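Local coordinates for protein DNA-(apurinic or apyrimidinic site) endonuclease 2 (Xenopus laevis, PDB 6WCD) that cleaves DNA in base excision repair, as a weak apurinic/apyrimidinic endonuclease and a 3'-5' exonuclease, through the metal-dependent catalytic domain described here, at residues Met1-Trp6 and Ile179-Val184; Asp273-Asn278 and Cys301-Phe306; Cys31-Lys36 and Val138-Cys143; Tyr240-Tyr245 and Leu287-Met292. One frame throughout, in Å; residues are numbered along the deposited sequence. Where two conformers were deposited one is given.

Contact 1 (Met1-Trp6 and Ile179-Val184); sequences MKIVSW and IILGDV. With BU1 (1,4-butanediol), chain D.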
loop_
_atom_site.group_PDB
_atom_site.type_symbol
_atom_site.label_atom_id
_atom_site.label_comp_id
_atom_site.label_asym_id
_atom_site.label_seq_id
_atom_site.Cartn_x
_atom_site.Cartn_y
_atom_site.Cartn_z
ATOM N N MET A 1 -3.929 -12.949 12.078
ATOM C CA MET A 1 -3.900 -12.373 10.655
ATOM C C MET A 1 -2.645 -11.553 10.513
ATOM O O MET A 1 -2.277 -10.823 11.422
ATOM C CB MET A 1 -5.093 -11.491 10.388
ATOM C CG MET A 1 -5.367 -11.224 8.958
ATOM S SD MET A 1 -7.002 -10.430 8.938
ATOM C CE MET A 1 -6.919 -9.729 7.313
ATOM N N LYS A 2 -1.961 -11.699 9.404
ATOM C CA LYS A 2 -0.739 -10.956 9.152
ATOM C C LYS A 2 -0.782 -10.264 7.810
ATOM O O LYS A 2 -1.289 -10.819 6.827
ATOM C CB LYS A 2 0.425 -11.926 9.187
ATOM C CG LYS A 2 0.686 -12.473 10.564
ATOM C CD LYS A 2 1.698 -13.594 10.555
ATOM C CE LYS A 2 1.207 -14.798 9.816
ATOM N NZ LYS A 2 2.069 -15.984 10.161
ATOM N N ILE A 3 -0.238 -9.048 7.759
ATOM C CA ILE A 3 -0.225 -8.254 6.535
ATOM C C ILE A 3 1.144 -7.623 6.344
ATOM O O ILE A 3 1.766 -7.126 7.282
ATOM C CB ILE A 3 -1.328 -7.181 6.555
ATOM C CG1 ILE A 3 -1.404 -6.445 5.221
ATOM C CG2 ILE A 3 -1.120 -6.208 7.714
ATOM C CD1 ILE A 3 -2.713 -5.744 5.040
ATOM N N VAL A 4 1.640 -7.696 5.117
ATOM C CA VAL A 4 2.951 -7.203 4.754
ATOM C C VAL A 4 2.785 -6.135 3.691
ATOM O O VAL A 4 1.918 -6.249 2.812
ATOM C CB VAL A 4 3.852 -8.332 4.233
ATOM C CG1 VAL A 4 5.078 -7.815 3.493
ATOM C CG2 VAL A 4 4.291 -9.230 5.352
ATOM N N SER A 5 3.627 -5.133 3.759
ATOM C CA SER A 5 3.766 -4.112 2.707
ATOM C C SER A 5 5.229 -4.059 2.284
ATOM O O SER A 5 6.123 -4.063 3.129
ATOM C CB SER A 5 3.335 -2.745 3.209
ATOM O OG SER A 5 3.383 -1.761 2.224
ATOM N N TRP A 6 5.478 -3.982 0.979
ATOM C CA TRP A 6 6.845 -3.963 0.483
ATOM C C TRP A 6 6.949 -3.261 -0.850
ATOM O O TRP A 6 6.318 -3.679 -1.832
ATOM C CB TRP A 6 7.381 -5.384 0.336
ATOM C CG TRP A 6 8.866 -5.513 0.051
ATOM C CD1 TRP A 6 9.865 -4.568 0.270
ATOM C CD2 TRP A 6 9.524 -6.656 -0.477
ATOM N NE1 TRP A 6 11.061 -5.094 -0.060
ATOM C CE2 TRP A 6 10.880 -6.374 -0.574
ATOM C CE3 TRP A 6 9.075 -7.917 -0.897
ATOM C CZ2 TRP A 6 11.831 -7.285 -1.030
ATOM C CZ3 TRP A 6 9.993 -8.803 -1.398
ATOM C CH2 TRP A 6 11.357 -8.523 -1.449
ATOM N N ILE A 179 -7.031 0.165 6.651
ATOM C CA ILE A 179 -5.574 0.190 6.690
ATOM C C ILE A 179 -5.085 0.851 5.419
ATOM O O ILE A 179 -5.575 0.537 4.333
ATOM C CB ILE A 179 -4.986 -1.220 6.816
ATOM C CG1 ILE A 179 -5.142 -1.742 8.201
ATOM C CG2 ILE A 179 -3.507 -1.217 6.395
ATOM C CD1 ILE A 179 -4.782 -3.254 8.336
ATOM N N ILE A 180 -4.170 1.791 5.552
ATOM C CA ILE A 180 -3.444 2.390 4.428
ATOM C C ILE A 180 -2.023 1.906 4.575
ATOM O O ILE A 180 -1.386 2.166 5.609
ATOM C CB ILE A 180 -3.488 3.906 4.413
ATOM C CG1 ILE A 180 -4.909 4.433 4.361
ATOM C CG2 ILE A 180 -2.685 4.404 3.168
ATOM C CD1 ILE A 180 -5.016 5.871 4.719
ATOM N N LEU A 181 -1.494 1.211 3.581
ATOM C CA LEU A 181 -0.118 0.787 3.658
ATOM C C LEU A 181 0.611 1.008 2.375
ATOM O O LEU A 181 0.006 1.095 1.295
ATOM C CB LEU A 181 -0.039 -0.644 4.099
ATOM C CG LEU A 181 -0.501 -1.727 3.151
ATOM C CD1 LEU A 181 -0.525 -3.036 3.925
ATOM C CD2 LEU A 181 -1.830 -1.569 2.608
ATOM N N GLY A 182 1.899 1.175 2.490
ATOM C CA GLY A 182 2.711 1.274 1.304
ATOM C C GLY A 182 3.734 2.347 1.451
ATOM O O GLY A 182 4.149 2.693 2.554
ATOM N N ASP A 183 4.219 2.820 0.306
ATOM C CA ASP A 183 5.340 3.730 0.189
ATOM C C ASP A 183 4.742 5.112 0.105
ATOM O O ASP A 183 4.212 5.528 -0.941
ATOM C CB ASP A 183 6.199 3.423 -1.021
ATOM C CG ASP A 183 7.367 4.366 -1.191
ATOM O OD1 ASP A 183 7.484 5.407 -0.446
ATOM O OD2 ASP A 183 8.214 4.089 -2.094
ATOM N N VAL A 184 4.710 5.771 1.252
ATOM C CA VAL A 184 4.178 7.141 1.319
ATOM C C VAL A 184 5.172 8.167 0.826
ATOM O O VAL A 184 4.791 9.305 0.472
ATOM C CB VAL A 184 3.714 7.354 2.777
ATOM C CG1 VAL A 184 3.308 8.773 3.038
ATOM C CG2 VAL A 184 2.567 6.425 3.102
HETATM C C1 BU1 D . -6.437 -18.291 8.528
HETATM C C2 BU1 D . -5.720 -16.992 8.140
HETATM C C3 BU1 D . -5.064 -16.312 9.341
HETATM C C4 BU1 D . -6.064 -15.368 9.990
HETATM O O5 BU1 D . -7.803 -18.061 8.776
HETATM O O6 BU1 D . -5.719 -14.972 11.301
#

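Contact 2 (Asp273-Asn278 and Cys301-Phe306); sequences DYILGN and CPVKAF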
loop_
_atom_site.group_PDB
_atom_site.type_symbol
_atom_site.label_atom_id
_atom_site.label_comp_id
_atom_site.label_asym_id
_atom_site.label_seq_id
_atom_site.Cartn_x
_atom_site.Cartn_y
_atom_site.Cartn_z
ATOM N N ASP A 273 7.923 3.692 4.506
ATOM C CA ASP A 273 6.928 2.638 4.332
ATOM C C ASP A 273 6.183 2.432 5.641
ATOM O O ASP A 273 6.786 2.256 6.709
ATOM C CB ASP A 273 7.661 1.393 3.903
ATOM C CG ASP A 273 8.380 1.594 2.567
ATOM O OD1 ASP A 273 7.669 1.617 1.493
ATOM O OD2 ASP A 273 9.626 1.771 2.527
ATOM N N TYR A 274 4.866 2.443 5.551
ATOM C CA TYR A 274 3.985 2.499 6.678
ATOM C C TYR A 274 2.879 1.486 6.585
ATOM O O TYR A 274 2.450 1.074 5.507
ATOM C CB TYR A 274 3.309 3.880 6.772
ATOM C CG TYR A 274 4.204 5.060 6.925
ATOM C CD1 TYR A 274 4.352 5.662 8.140
ATOM C CD2 TYR A 274 4.798 5.653 5.841
ATOM C CE1 TYR A 274 5.100 6.805 8.304
ATOM C CE2 TYR A 274 5.584 6.760 5.996
ATOM C CZ TYR A 274 5.710 7.354 7.207
ATOM O OH TYR A 274 6.439 8.507 7.407
ATOM N N ILE A 275 2.361 1.110 7.783
ATOM C CA ILE A 275 1.065 0.446 7.926
ATOM C C ILE A 275 0.241 1.337 8.834
ATOM O O ILE A 275 0.462 1.408 10.053
ATOM C CB ILE A 275 1.178 -0.995 8.458
ATOM C CG1 ILE A 275 2.010 -1.808 7.478
ATOM C CG2 ILE A 275 -0.214 -1.556 8.683
ATOM C CD1 ILE A 275 2.352 -3.219 7.959
ATOM N N LEU A 276 -0.680 2.090 8.250
ATOM C CA LEU A 276 -1.528 3.020 8.988
ATOM C C LEU A 276 -2.877 2.368 9.190
ATOM O O LEU A 276 -3.371 1.654 8.322
ATOM C CB LEU A 276 -1.696 4.333 8.193
ATOM C CG LEU A 276 -0.417 4.985 7.696
ATOM C CD1 LEU A 276 -0.868 6.189 6.868
ATOM C CD2 LEU A 276 0.517 5.327 8.813
ATOM N N GLY A 277 -3.459 2.525 10.364
ATOM C CA GLY A 277 -4.786 1.971 10.603
ATOM C C GLY A 277 -5.622 2.982 11.347
ATOM O O GLY A 277 -5.107 3.830 12.066
ATOM N N ASN A 278 -6.935 2.862 11.219
ATOM C CA ASN A 278 -7.745 3.755 12.029
ATOM C C ASN A 278 -7.525 3.461 13.521
ATOM O O ASN A 278 -7.183 2.327 13.910
ATOM C CB ASN A 278 -9.221 3.657 11.654
ATOM C CG ASN A 278 -9.763 2.249 11.771
ATOM O OD1 ASN A 278 -9.437 1.393 10.944
ATOM N ND2 ASN A 278 -10.649 2.035 12.736
ATOM N N CYS A 301 13.016 -2.459 2.372
ATOM C CA CYS A 301 12.635 -3.709 3.022
ATOM C C CYS A 301 11.161 -3.682 3.390
ATOM O O CYS A 301 10.541 -2.626 3.433
ATOM C CB CYS A 301 13.477 -3.999 4.261
ATOM S SG CYS A 301 13.201 -2.924 5.649
ATOM N N PRO A 302 10.555 -4.833 3.648
ATOM C CA PRO A 302 9.144 -4.854 4.013
ATOM C C PRO A 302 8.873 -4.340 5.420
ATOM O O PRO A 302 9.757 -4.272 6.289
ATOM C CB PRO A 302 8.781 -6.349 3.963
ATOM C CG PRO A 302 9.898 -6.996 3.226
ATOM C CD PRO A 302 11.125 -6.163 3.548
ATOM N N VAL A 303 7.600 -4.035 5.636
ATOM C CA VAL A 303 7.023 -3.822 6.961
ATOM C C VAL A 303 5.867 -4.813 7.137
ATOM O O VAL A 303 5.269 -5.279 6.166
ATOM C CB VAL A 303 6.563 -2.383 7.170
ATOM C CG1 VAL A 303 7.766 -1.440 7.056
ATOM C CG2 VAL A 303 5.548 -1.939 6.120
ATOM N N LYS A 304 5.613 -5.210 8.382
ATOM C CA LYS A 304 4.660 -6.286 8.647
ATOM C C LYS A 304 3.868 -5.982 9.903
ATOM O O LYS A 304 4.425 -5.554 10.916
ATOM C CB LYS A 304 5.400 -7.623 8.775
ATOM C CG LYS A 304 4.517 -8.843 8.969
ATOM C CD LYS A 304 5.348 -10.130 8.798
ATOM C CE LYS A 304 4.481 -11.314 8.945
ATOM N NZ LYS A 304 5.374 -12.510 8.696
ATOM N N ALA A 305 2.565 -6.231 9.852
ATOM C CA ALA A 305 1.715 -6.123 11.019
ATOM C C ALA A 305 1.079 -7.461 11.359
ATOM O O ALA A 305 0.798 -8.292 10.469
ATOM C CB ALA A 305 0.630 -5.099 10.830
ATOM N N PHE A 306 0.833 -7.615 12.649
ATOM C CA PHE A 306 0.313 -8.844 13.270
ATOM C C PHE A 306 -0.969 -8.409 13.954
ATOM O O PHE A 306 -0.955 -7.487 14.771
ATOM C CB PHE A 306 1.304 -9.427 14.289
ATOM C CG PHE A 306 2.641 -9.810 13.681
ATOM C CD1 PHE A 306 3.626 -8.854 13.467
ATOM C CD2 PHE A 306 2.939 -11.123 13.367
ATOM C CE1 PHE A 306 4.815 -9.225 12.901
ATOM C CE2 PHE A 306 4.145 -11.476 12.845
ATOM C CZ PHE A 306 5.096 -10.486 12.621
#

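Contact 3 (Cys31-Lys36 and Val138-Cys143); sequences CLQETK and VINVYC. With MG (magnesium ion), chain B.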
loop_
_atom_site.group_PDB
_atom_site.type_symbol
_atom_site.label_atom_id
_atom_site.label_comp_id
_atom_site.label_asym_id
_atom_site.label_seq_id
_atom_site.Cartn_x
_atom_site.Cartn_y
_atom_site.Cartn_z
ATOM N N CYS A 31 1.039 -6.825 0.194
ATOM C CA CYS A 31 0.859 -5.651 -0.626
ATOM C C CYS A 31 2.219 -5.211 -1.155
ATOM O O CYS A 31 3.118 -4.855 -0.370
ATOM C CB CYS A 31 0.203 -4.540 0.164
ATOM S SG CYS A 31 -1.485 -4.951 0.694
ATOM N N LEU A 32 2.361 -5.235 -2.449
ATOM C CA LEU A 32 3.589 -4.834 -3.136
ATOM C C LEU A 32 3.386 -3.509 -3.825
ATOM O O LEU A 32 2.342 -3.263 -4.458
ATOM C CB LEU A 32 4.013 -5.860 -4.168
ATOM C CG LEU A 32 4.213 -7.281 -3.627
ATOM C CD1 LEU A 32 4.673 -8.226 -4.726
ATOM C CD2 LEU A 32 5.152 -7.336 -2.472
ATOM N N GLN A 33 4.406 -2.662 -3.728
ATOM C CA GLN A 33 4.447 -1.424 -4.498
ATOM C C GLN A 33 5.609 -1.408 -5.482
ATOM O O GLN A 33 6.639 -2.038 -5.294
ATOM C CB GLN A 33 4.536 -0.197 -3.581
ATOM C CG GLN A 33 3.421 -0.165 -2.564
ATOM C CD GLN A 33 3.755 -0.905 -1.309
ATOM O OE1 GLN A 33 4.893 -0.888 -0.843
ATOM N NE2 GLN A 33 2.757 -1.519 -0.729
ATOM N N GLU A 34 5.402 -0.639 -6.547
ATOM C CA GLU A 34 6.314 -0.545 -7.686
ATOM C C GLU A 34 6.589 -1.961 -8.205
ATOM O O GLU A 34 7.724 -2.446 -8.274
ATOM C CB GLU A 34 7.610 0.230 -7.356
ATOM C CG GLU A 34 8.227 0.712 -8.649
ATOM C CD GLU A 34 9.568 1.345 -8.518
ATOM O OE1 GLU A 34 10.276 1.127 -7.511
ATOM O OE2 GLU A 34 9.930 2.084 -9.506
ATOM N N THR A 35 5.509 -2.604 -8.644
ATOM C CA THR A 35 5.615 -3.923 -9.266
ATOM C C THR A 35 6.387 -3.862 -10.576
ATOM O O THR A 35 7.033 -4.852 -10.954
ATOM C CB THR A 35 4.252 -4.504 -9.575
ATOM O OG1 THR A 35 3.656 -3.624 -10.525
ATOM C CG2 THR A 35 3.398 -4.607 -8.329
ATOM N N LYS A 36 6.352 -2.719 -11.284
ATOM C CA LYS A 36 6.870 -2.541 -12.642
ATOM C C LYS A 36 6.211 -3.487 -13.621
ATOM O O LYS A 36 6.725 -3.717 -14.699
ATOM C CB LYS A 36 8.404 -2.605 -12.702
ATOM C CG LYS A 36 9.072 -1.566 -11.790
ATOM C CD LYS A 36 10.579 -1.452 -11.972
ATOM C CE LYS A 36 11.131 -0.468 -10.976
ATOM N NZ LYS A 36 12.546 -0.158 -11.351
ATOM N N VAL A 138 -8.303 -2.429 2.838
ATOM C CA VAL A 138 -6.869 -2.282 2.697
ATOM C C VAL A 138 -6.582 -1.436 1.467
ATOM O O VAL A 138 -6.974 -1.798 0.342
ATOM C CB VAL A 138 -6.215 -3.672 2.589
ATOM C CG1 VAL A 138 -4.763 -3.547 2.328
ATOM C CG2 VAL A 138 -6.483 -4.488 3.825
ATOM N N ILE A 139 -5.930 -0.289 1.668
ATOM C CA ILE A 139 -5.596 0.632 0.613
ATOM C C ILE A 139 -4.097 0.578 0.428
ATOM O O ILE A 139 -3.366 1.054 1.290
ATOM C CB ILE A 139 -6.029 2.045 0.977
ATOM C CG1 ILE A 139 -7.501 2.058 1.392
ATOM C CG2 ILE A 139 -5.785 2.997 -0.188
ATOM C CD1 ILE A 139 -8.054 3.464 1.749
ATOM N N ASN A 140 -3.660 0.022 -0.689
ATOM C CA ASN A 140 -2.252 -0.255 -0.997
ATOM C C ASN A 140 -1.787 0.840 -1.959
ATOM O O ASN A 140 -2.296 0.922 -3.086
ATOM C CB ASN A 140 -2.163 -1.646 -1.623
ATOM C CG ASN A 140 -0.808 -1.992 -2.167
ATOM O OD1 ASN A 140 0.139 -1.243 -1.962
ATOM N ND2 ASN A 140 -0.712 -3.113 -2.869
ATOM N N VAL A 141 -0.850 1.701 -1.528
ATOM C CA VAL A 141 -0.472 2.904 -2.301
ATOM C C VAL A 141 1.010 3.002 -2.555
ATOM O O VAL A 141 1.851 2.631 -1.715
ATOM C CB VAL A 141 -0.956 4.206 -1.643
ATOM C CG1 VAL A 141 -2.439 4.243 -1.557
ATOM C CG2 VAL A 141 -0.393 4.390 -0.221
ATOM N N TYR A 142 1.368 3.510 -3.747
ATOM C CA TYR A 142 2.725 3.883 -4.131
ATOM C C TYR A 142 2.681 5.360 -4.459
ATOM O O TYR A 142 2.325 5.726 -5.570
ATOM C CB TYR A 142 3.225 3.037 -5.311
ATOM C CG TYR A 142 4.605 3.370 -5.844
ATOM C CD1 TYR A 142 5.662 3.626 -4.997
ATOM C CD2 TYR A 142 4.850 3.455 -7.199
ATOM C CE1 TYR A 142 6.933 3.964 -5.481
ATOM C CE2 TYR A 142 6.094 3.774 -7.691
ATOM C CZ TYR A 142 7.140 4.025 -6.836
ATOM O OH TYR A 142 8.387 4.360 -7.339
ATOM N N CYS A 143 3.024 6.206 -3.507
ATOM C CA CYS A 143 2.835 7.644 -3.680
ATOM C C CYS A 143 3.895 8.183 -4.647
ATOM O O CYS A 143 4.992 7.624 -4.784
ATOM C CB CYS A 143 2.888 8.310 -2.323
ATOM S SG CYS A 143 1.437 7.870 -1.272
HETATM MG MG MG B . 12.082 1.874 -6.964
HETATM O O HOH W 1 8.603 5.210 -9.860
HETATM O O HOH W 2 12.334 2.708 -8.909
HETATM O O HOH W 3 11.064 3.576 -6.341
HETATM O O HOH W 4 11.887 1.080 -5.052
HETATM O O HOH W 5 13.875 2.727 -6.373
#

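Contact 4 (Tyr240-Tyr245 and Leu287-Met292); sequences YDSFRY and LDSVIM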
loop_
_atom_site.group_PDB
_atom_site.type_symbol
_atom_site.label_atom_id
_atom_site.label_comp_id
_atom_site.label_asym_id
_atom_site.label_seq_id
_atom_site.Cartn_x
_atom_site.Cartn_y
_atom_site.Cartn_z
ATOM N N TYR A 240 -3.499 5.954 12.901
ATOM C CA TYR A 240 -2.260 5.823 13.632
ATOM C C TYR A 240 -1.206 5.137 12.746
ATOM O O TYR A 240 -1.505 4.181 12.026
ATOM C CB TYR A 240 -2.418 4.956 14.882
ATOM C CG TYR A 240 -3.126 5.541 16.059
ATOM C CD1 TYR A 240 -3.299 6.906 16.195
ATOM C CD2 TYR A 240 -3.568 4.707 17.085
ATOM C CE1 TYR A 240 -3.928 7.431 17.290
ATOM C CE2 TYR A 240 -4.189 5.224 18.198
ATOM C CZ TYR A 240 -4.369 6.588 18.299
ATOM O OH TYR A 240 -4.996 7.118 19.401
ATOM N N ASP A 241 0.027 5.593 12.900
ATOM C CA ASP A 241 1.240 4.930 12.403
ATOM C C ASP A 241 1.519 3.719 13.287
ATOM O O ASP A 241 1.981 3.860 14.427
ATOM C CB ASP A 241 2.366 5.950 12.458
ATOM C CG ASP A 241 3.700 5.449 11.934
ATOM O OD1 ASP A 241 3.903 4.241 11.715
ATOM O OD2 ASP A 241 4.600 6.308 11.779
ATOM N N SER A 242 1.182 2.534 12.808
ATOM C CA SER A 242 1.164 1.392 13.725
ATOM C C SER A 242 2.552 1.065 14.230
ATOM O O SER A 242 2.709 0.611 15.357
ATOM C CB SER A 242 0.522 0.174 13.040
ATOM O OG SER A 242 1.269 -0.355 11.928
ATOM N N PHE A 243 3.576 1.194 13.387
ATOM C CA PHE A 243 4.914 0.927 13.872
ATOM C C PHE A 243 5.212 1.748 15.116
ATOM O O PHE A 243 5.769 1.237 16.087
ATOM C CB PHE A 243 5.968 1.218 12.809
ATOM C CG PHE A 243 7.395 0.995 13.270
ATOM C CD1 PHE A 243 7.880 -0.269 13.549
ATOM C CD2 PHE A 243 8.260 2.051 13.425
ATOM C CE1 PHE A 243 9.152 -0.457 14.052
ATOM C CE2 PHE A 243 9.517 1.885 13.882
ATOM C CZ PHE A 243 9.988 0.638 14.197
ATOM N N ARG A 244 4.849 3.044 15.113
ATOM C CA ARG A 244 5.180 3.882 16.251
ATOM C C ARG A 244 4.230 3.705 17.419
ATOM O O ARG A 244 4.573 4.056 18.551
ATOM C CB ARG A 244 5.201 5.356 15.806
ATOM C CG ARG A 244 6.379 5.666 14.955
ATOM C CD ARG A 244 7.717 5.473 15.659
ATOM N NE ARG A 244 8.814 5.777 14.737
ATOM C CZ ARG A 244 10.079 5.419 14.933
ATOM N NH1 ARG A 244 10.428 4.662 15.953
ATOM N NH2 ARG A 244 10.984 5.758 14.034
ATOM N N TYR A 245 3.047 3.141 17.197
ATOM C CA TYR A 245 2.192 2.780 18.305
ATOM C C TYR A 245 2.903 1.760 19.186
ATOM O O TYR A 245 2.802 1.801 20.406
ATOM C CB TYR A 245 0.874 2.216 17.752
ATOM C CG TYR A 245 -0.178 1.922 18.803
ATOM C CD1 TYR A 245 -0.340 0.642 19.311
ATOM C CD2 TYR A 245 -1.038 2.913 19.247
ATOM C CE1 TYR A 245 -1.310 0.360 20.265
ATOM C CE2 TYR A 245 -2.001 2.629 20.182
ATOM C CZ TYR A 245 -2.124 1.374 20.698
ATOM O OH TYR A 245 -3.089 1.104 21.643
ATOM N N LEU A 287 -1.541 -6.542 17.271
ATOM C CA LEU A 287 -0.600 -7.062 18.238
ATOM C C LEU A 287 0.796 -6.444 18.108
ATOM O O LEU A 287 1.495 -6.313 19.139
ATOM C CB LEU A 287 -0.502 -8.593 18.101
ATOM C CG LEU A 287 -1.765 -9.329 18.530
ATOM C CD1 LEU A 287 -1.718 -10.741 17.972
ATOM C CD2 LEU A 287 -1.947 -9.374 20.024
ATOM N N ASP A 288 1.239 -6.187 16.891
ATOM C CA ASP A 288 2.560 -5.613 16.671
ATOM C C ASP A 288 2.628 -5.090 15.253
ATOM O O ASP A 288 1.799 -5.411 14.402
ATOM C CB ASP A 288 3.644 -6.648 16.934
ATOM C CG ASP A 288 5.029 -6.043 17.254
ATOM O OD1 ASP A 288 5.231 -4.798 17.279
ATOM O OD2 ASP A 288 5.944 -6.877 17.539
ATOM N N SER A 289 3.632 -4.254 14.998
ATOM C CA SER A 289 3.948 -3.729 13.678
ATOM C C SER A 289 5.444 -3.534 13.670
ATOM O O SER A 289 5.960 -2.890 14.588
ATOM C CB SER A 289 3.212 -2.421 13.446
ATOM O OG SER A 289 3.477 -1.908 12.174
ATOM N N VAL A 290 6.135 -4.105 12.688
ATOM C CA VAL A 290 7.574 -4.223 12.686
ATOM C C VAL A 290 8.132 -3.888 11.301
ATOM O O VAL A 290 7.409 -3.801 10.288
ATOM C CB VAL A 290 8.049 -5.635 13.092
ATOM C CG1 VAL A 290 7.452 -6.052 14.467
ATOM C CG2 VAL A 290 7.681 -6.633 12.056
ATOM N N ILE A 291 9.448 -3.752 11.271
ATOM C CA ILE A 291 10.265 -3.640 10.062
ATOM C C ILE A 291 10.908 -5.007 9.854
ATOM O O ILE A 291 11.265 -5.691 10.812
ATOM C CB ILE A 291 11.364 -2.559 10.195
ATOM C CG1 ILE A 291 10.865 -1.325 10.939
ATOM C CG2 ILE A 291 11.926 -2.193 8.816
ATOM C CD1 ILE A 291 9.769 -0.599 10.214
ATOM N N MET A 292 11.110 -5.409 8.601
ATOM C CA MET A 292 11.774 -6.675 8.243
ATOM C C MET A 292 13.085 -6.419 7.487
ATOM O O MET A 292 13.201 -6.691 6.288
ATOM C CB MET A 292 10.820 -7.514 7.380
ATOM C CG MET A 292 9.438 -7.818 7.962
ATOM S SD MET A 292 8.421 -8.835 6.847
ATOM C CE MET A 292 9.173 -10.436 7.170
#

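Contact 1 (Met1-Trp6 and Ile179-Val184)
I3 and L181 meet tip to tip between the two sheets of the fold, with I3 CD1, in the conformer modelled here, 3.7 Å from L181 CD1. This apolar contact suits branched, hydrophobic residues, since both lie buried. L181 also turns CD1 back over S5, 3.9 Å from S5 CB; its CG sits between the backbone N and the carbonyl carbon (chi1 70°), which brings CD1 to I3 and S5. Replacing it with an alanine would probably open a gap beside I3 CD1 and S5 CB. No hydrogen bond joins the segments. S5 OG rests 3.2 Å from G182 CA and takes its hydrogen bond from Q33. The backbone conformation of G182 would press a CB against the preceding carbonyl oxygen, so glycine fits the corner leading to D183, the proton donor/acceptor. The axes of 2-6 and 179-181 run 8.9 Å apart at 33°; strands 29-33 and 303-307 flank the first, strands 133-142 and 269-278 the second.

Contact 2 (Asp273-Asn278 and Cys301-Phe306)
V303 and I275 carry a face-to-face contact between the two sheets of the DNase I-like sandwich: strand 273-278 belongs to one and strand 303-306 to the other, their axes 7.3 Å apart at 25°. No hydrogen bond crosses, so the fit depends on small and branched apolar side chains pointing inward. V303 is the first residue of the second segment to touch the facing strand. Its CG1 lies against the backbone of D273, 3.8 Å from D273 O. With chi1 -62° CG1 stands anti to the carbonyl carbon, and CG2 falls between backbone N and carbonyl carbon, facing I275, 3.8 Å from I275 CG1. The two side chains slide past each other in opposite directions, which lets I275 reach further along the strand. D273, probably important for catalysis, hydrogen-bonds through OD2 to T255 and H300; the valine therefore packs beneath a residue whose carboxylate probably serves the active site. At K304 the backbone alone matters here: I275 CD1 lies 3.7 Å from K304 C, whereas the long side chain points away and gives its NZ to the carbonyl oxygens of L25 and D26 at the end of helix 18-25. A305 comes next. Its single methyl is short enough for the end of I275 to settle against the strand, where I275 CD1 stands 3.8 Å from A305 CB and 3.6 Å from A305 N.

Contact 3 (Cys31-Lys36 and Val138-Cys143)
Q33 NE2 donates to N140 OD1 at 2.9 Å, almost straight at 173°. The acceptor lies in the amide plane of Q33, but the two amides stand 89° apart, and the donor approaches from above the carbonyl plane of N140. A bend at chi2 (88°) swings the Q33 amide back toward N140. N140 ND2 adds a weak bond to L32 O at 3.4 Å and a further one to T70, while Q33 NE2 also serves S5; such paired donors and acceptors suit amides buried between two sheets. Around them, C31 SG packs on V138 CG1 at 3.9 Å. Toward the active site, E34 lays its CB over one face of the Y142 ring, 4.0 Å from the centroid, a CH-pi contact. E34 OE1 binds the magnesium ion at 2.0 Å, with N9 and four waters completing six ligands. One of those waters also bonds Y142 OH at 3.0 Å. E34 belongs to the metal site of AP/ExoA-family nucleases, and Y142, probably catalytic, borders it through that water.

Contact 4 (Tyr240-Tyr245 and Leu287-Met292)
F243 and I291 cross at about a right angle where the first turn of helix 242-246 packs against strand 286-291, the edge strand of one sheet of the DNase I-like sandwich. I291 comes down over one face of the phenyl ring: in the conformer modelled, its CD1 stands 3.9 Å from the ring centroid, only 15° off the normal, in a CH-pi contact offset toward the rim. Its CG1 meets the ring at 3.7 Å from F243 CE1. The ring reaches this strand because F243 CG is anti to its backbone N (chi1 178°), and the ring edge then abuts the strand backbone, with F243 CD1 3.4 Å from S289 O. A flat aromatic group suits this place, offering a broad face to isoleucine and a thin edge to the chain. With a serine in its place, I291 CD1 would probably lose the surface beneath it and be left freer to turn. D241, at the N-cap position, is tied to R271 by a salt bridge, and F243 also meets the ring of H247 one turn later. Small S289 points toward the helix start and lets the two backbones come close, the CA atoms of F243 and S289 being 4.8 Å apart. Beside the ring the polar contact is a pair of serine hydroxyls: S242 OG, which also bonds the backbone oxygen of I275, lies 2.7 Å from S289 OG.

All four contacts join the two sheets of one DNase I-like sandwich, or the helix at its edge. Contact 1 is central: contact 2 lies about 4 Å from it and contact 3 about 8 Å, centre to centre, while contacts 3 and 4 are about 18 Å apart at the two flanks. In one sheet strands 29-33, 2-7, 303-307 and 286-291 are successive neighbours; in the other, 133-142, 177-181, 269-278 and 239-241. Along the chain, contact 3 falls between the two segments of contact 1, whereas contacts 2 and 4 follow and interleave. Distant sequence thus converges, bringing E34, Y142, D183 and D273 together at one end of the sandwich.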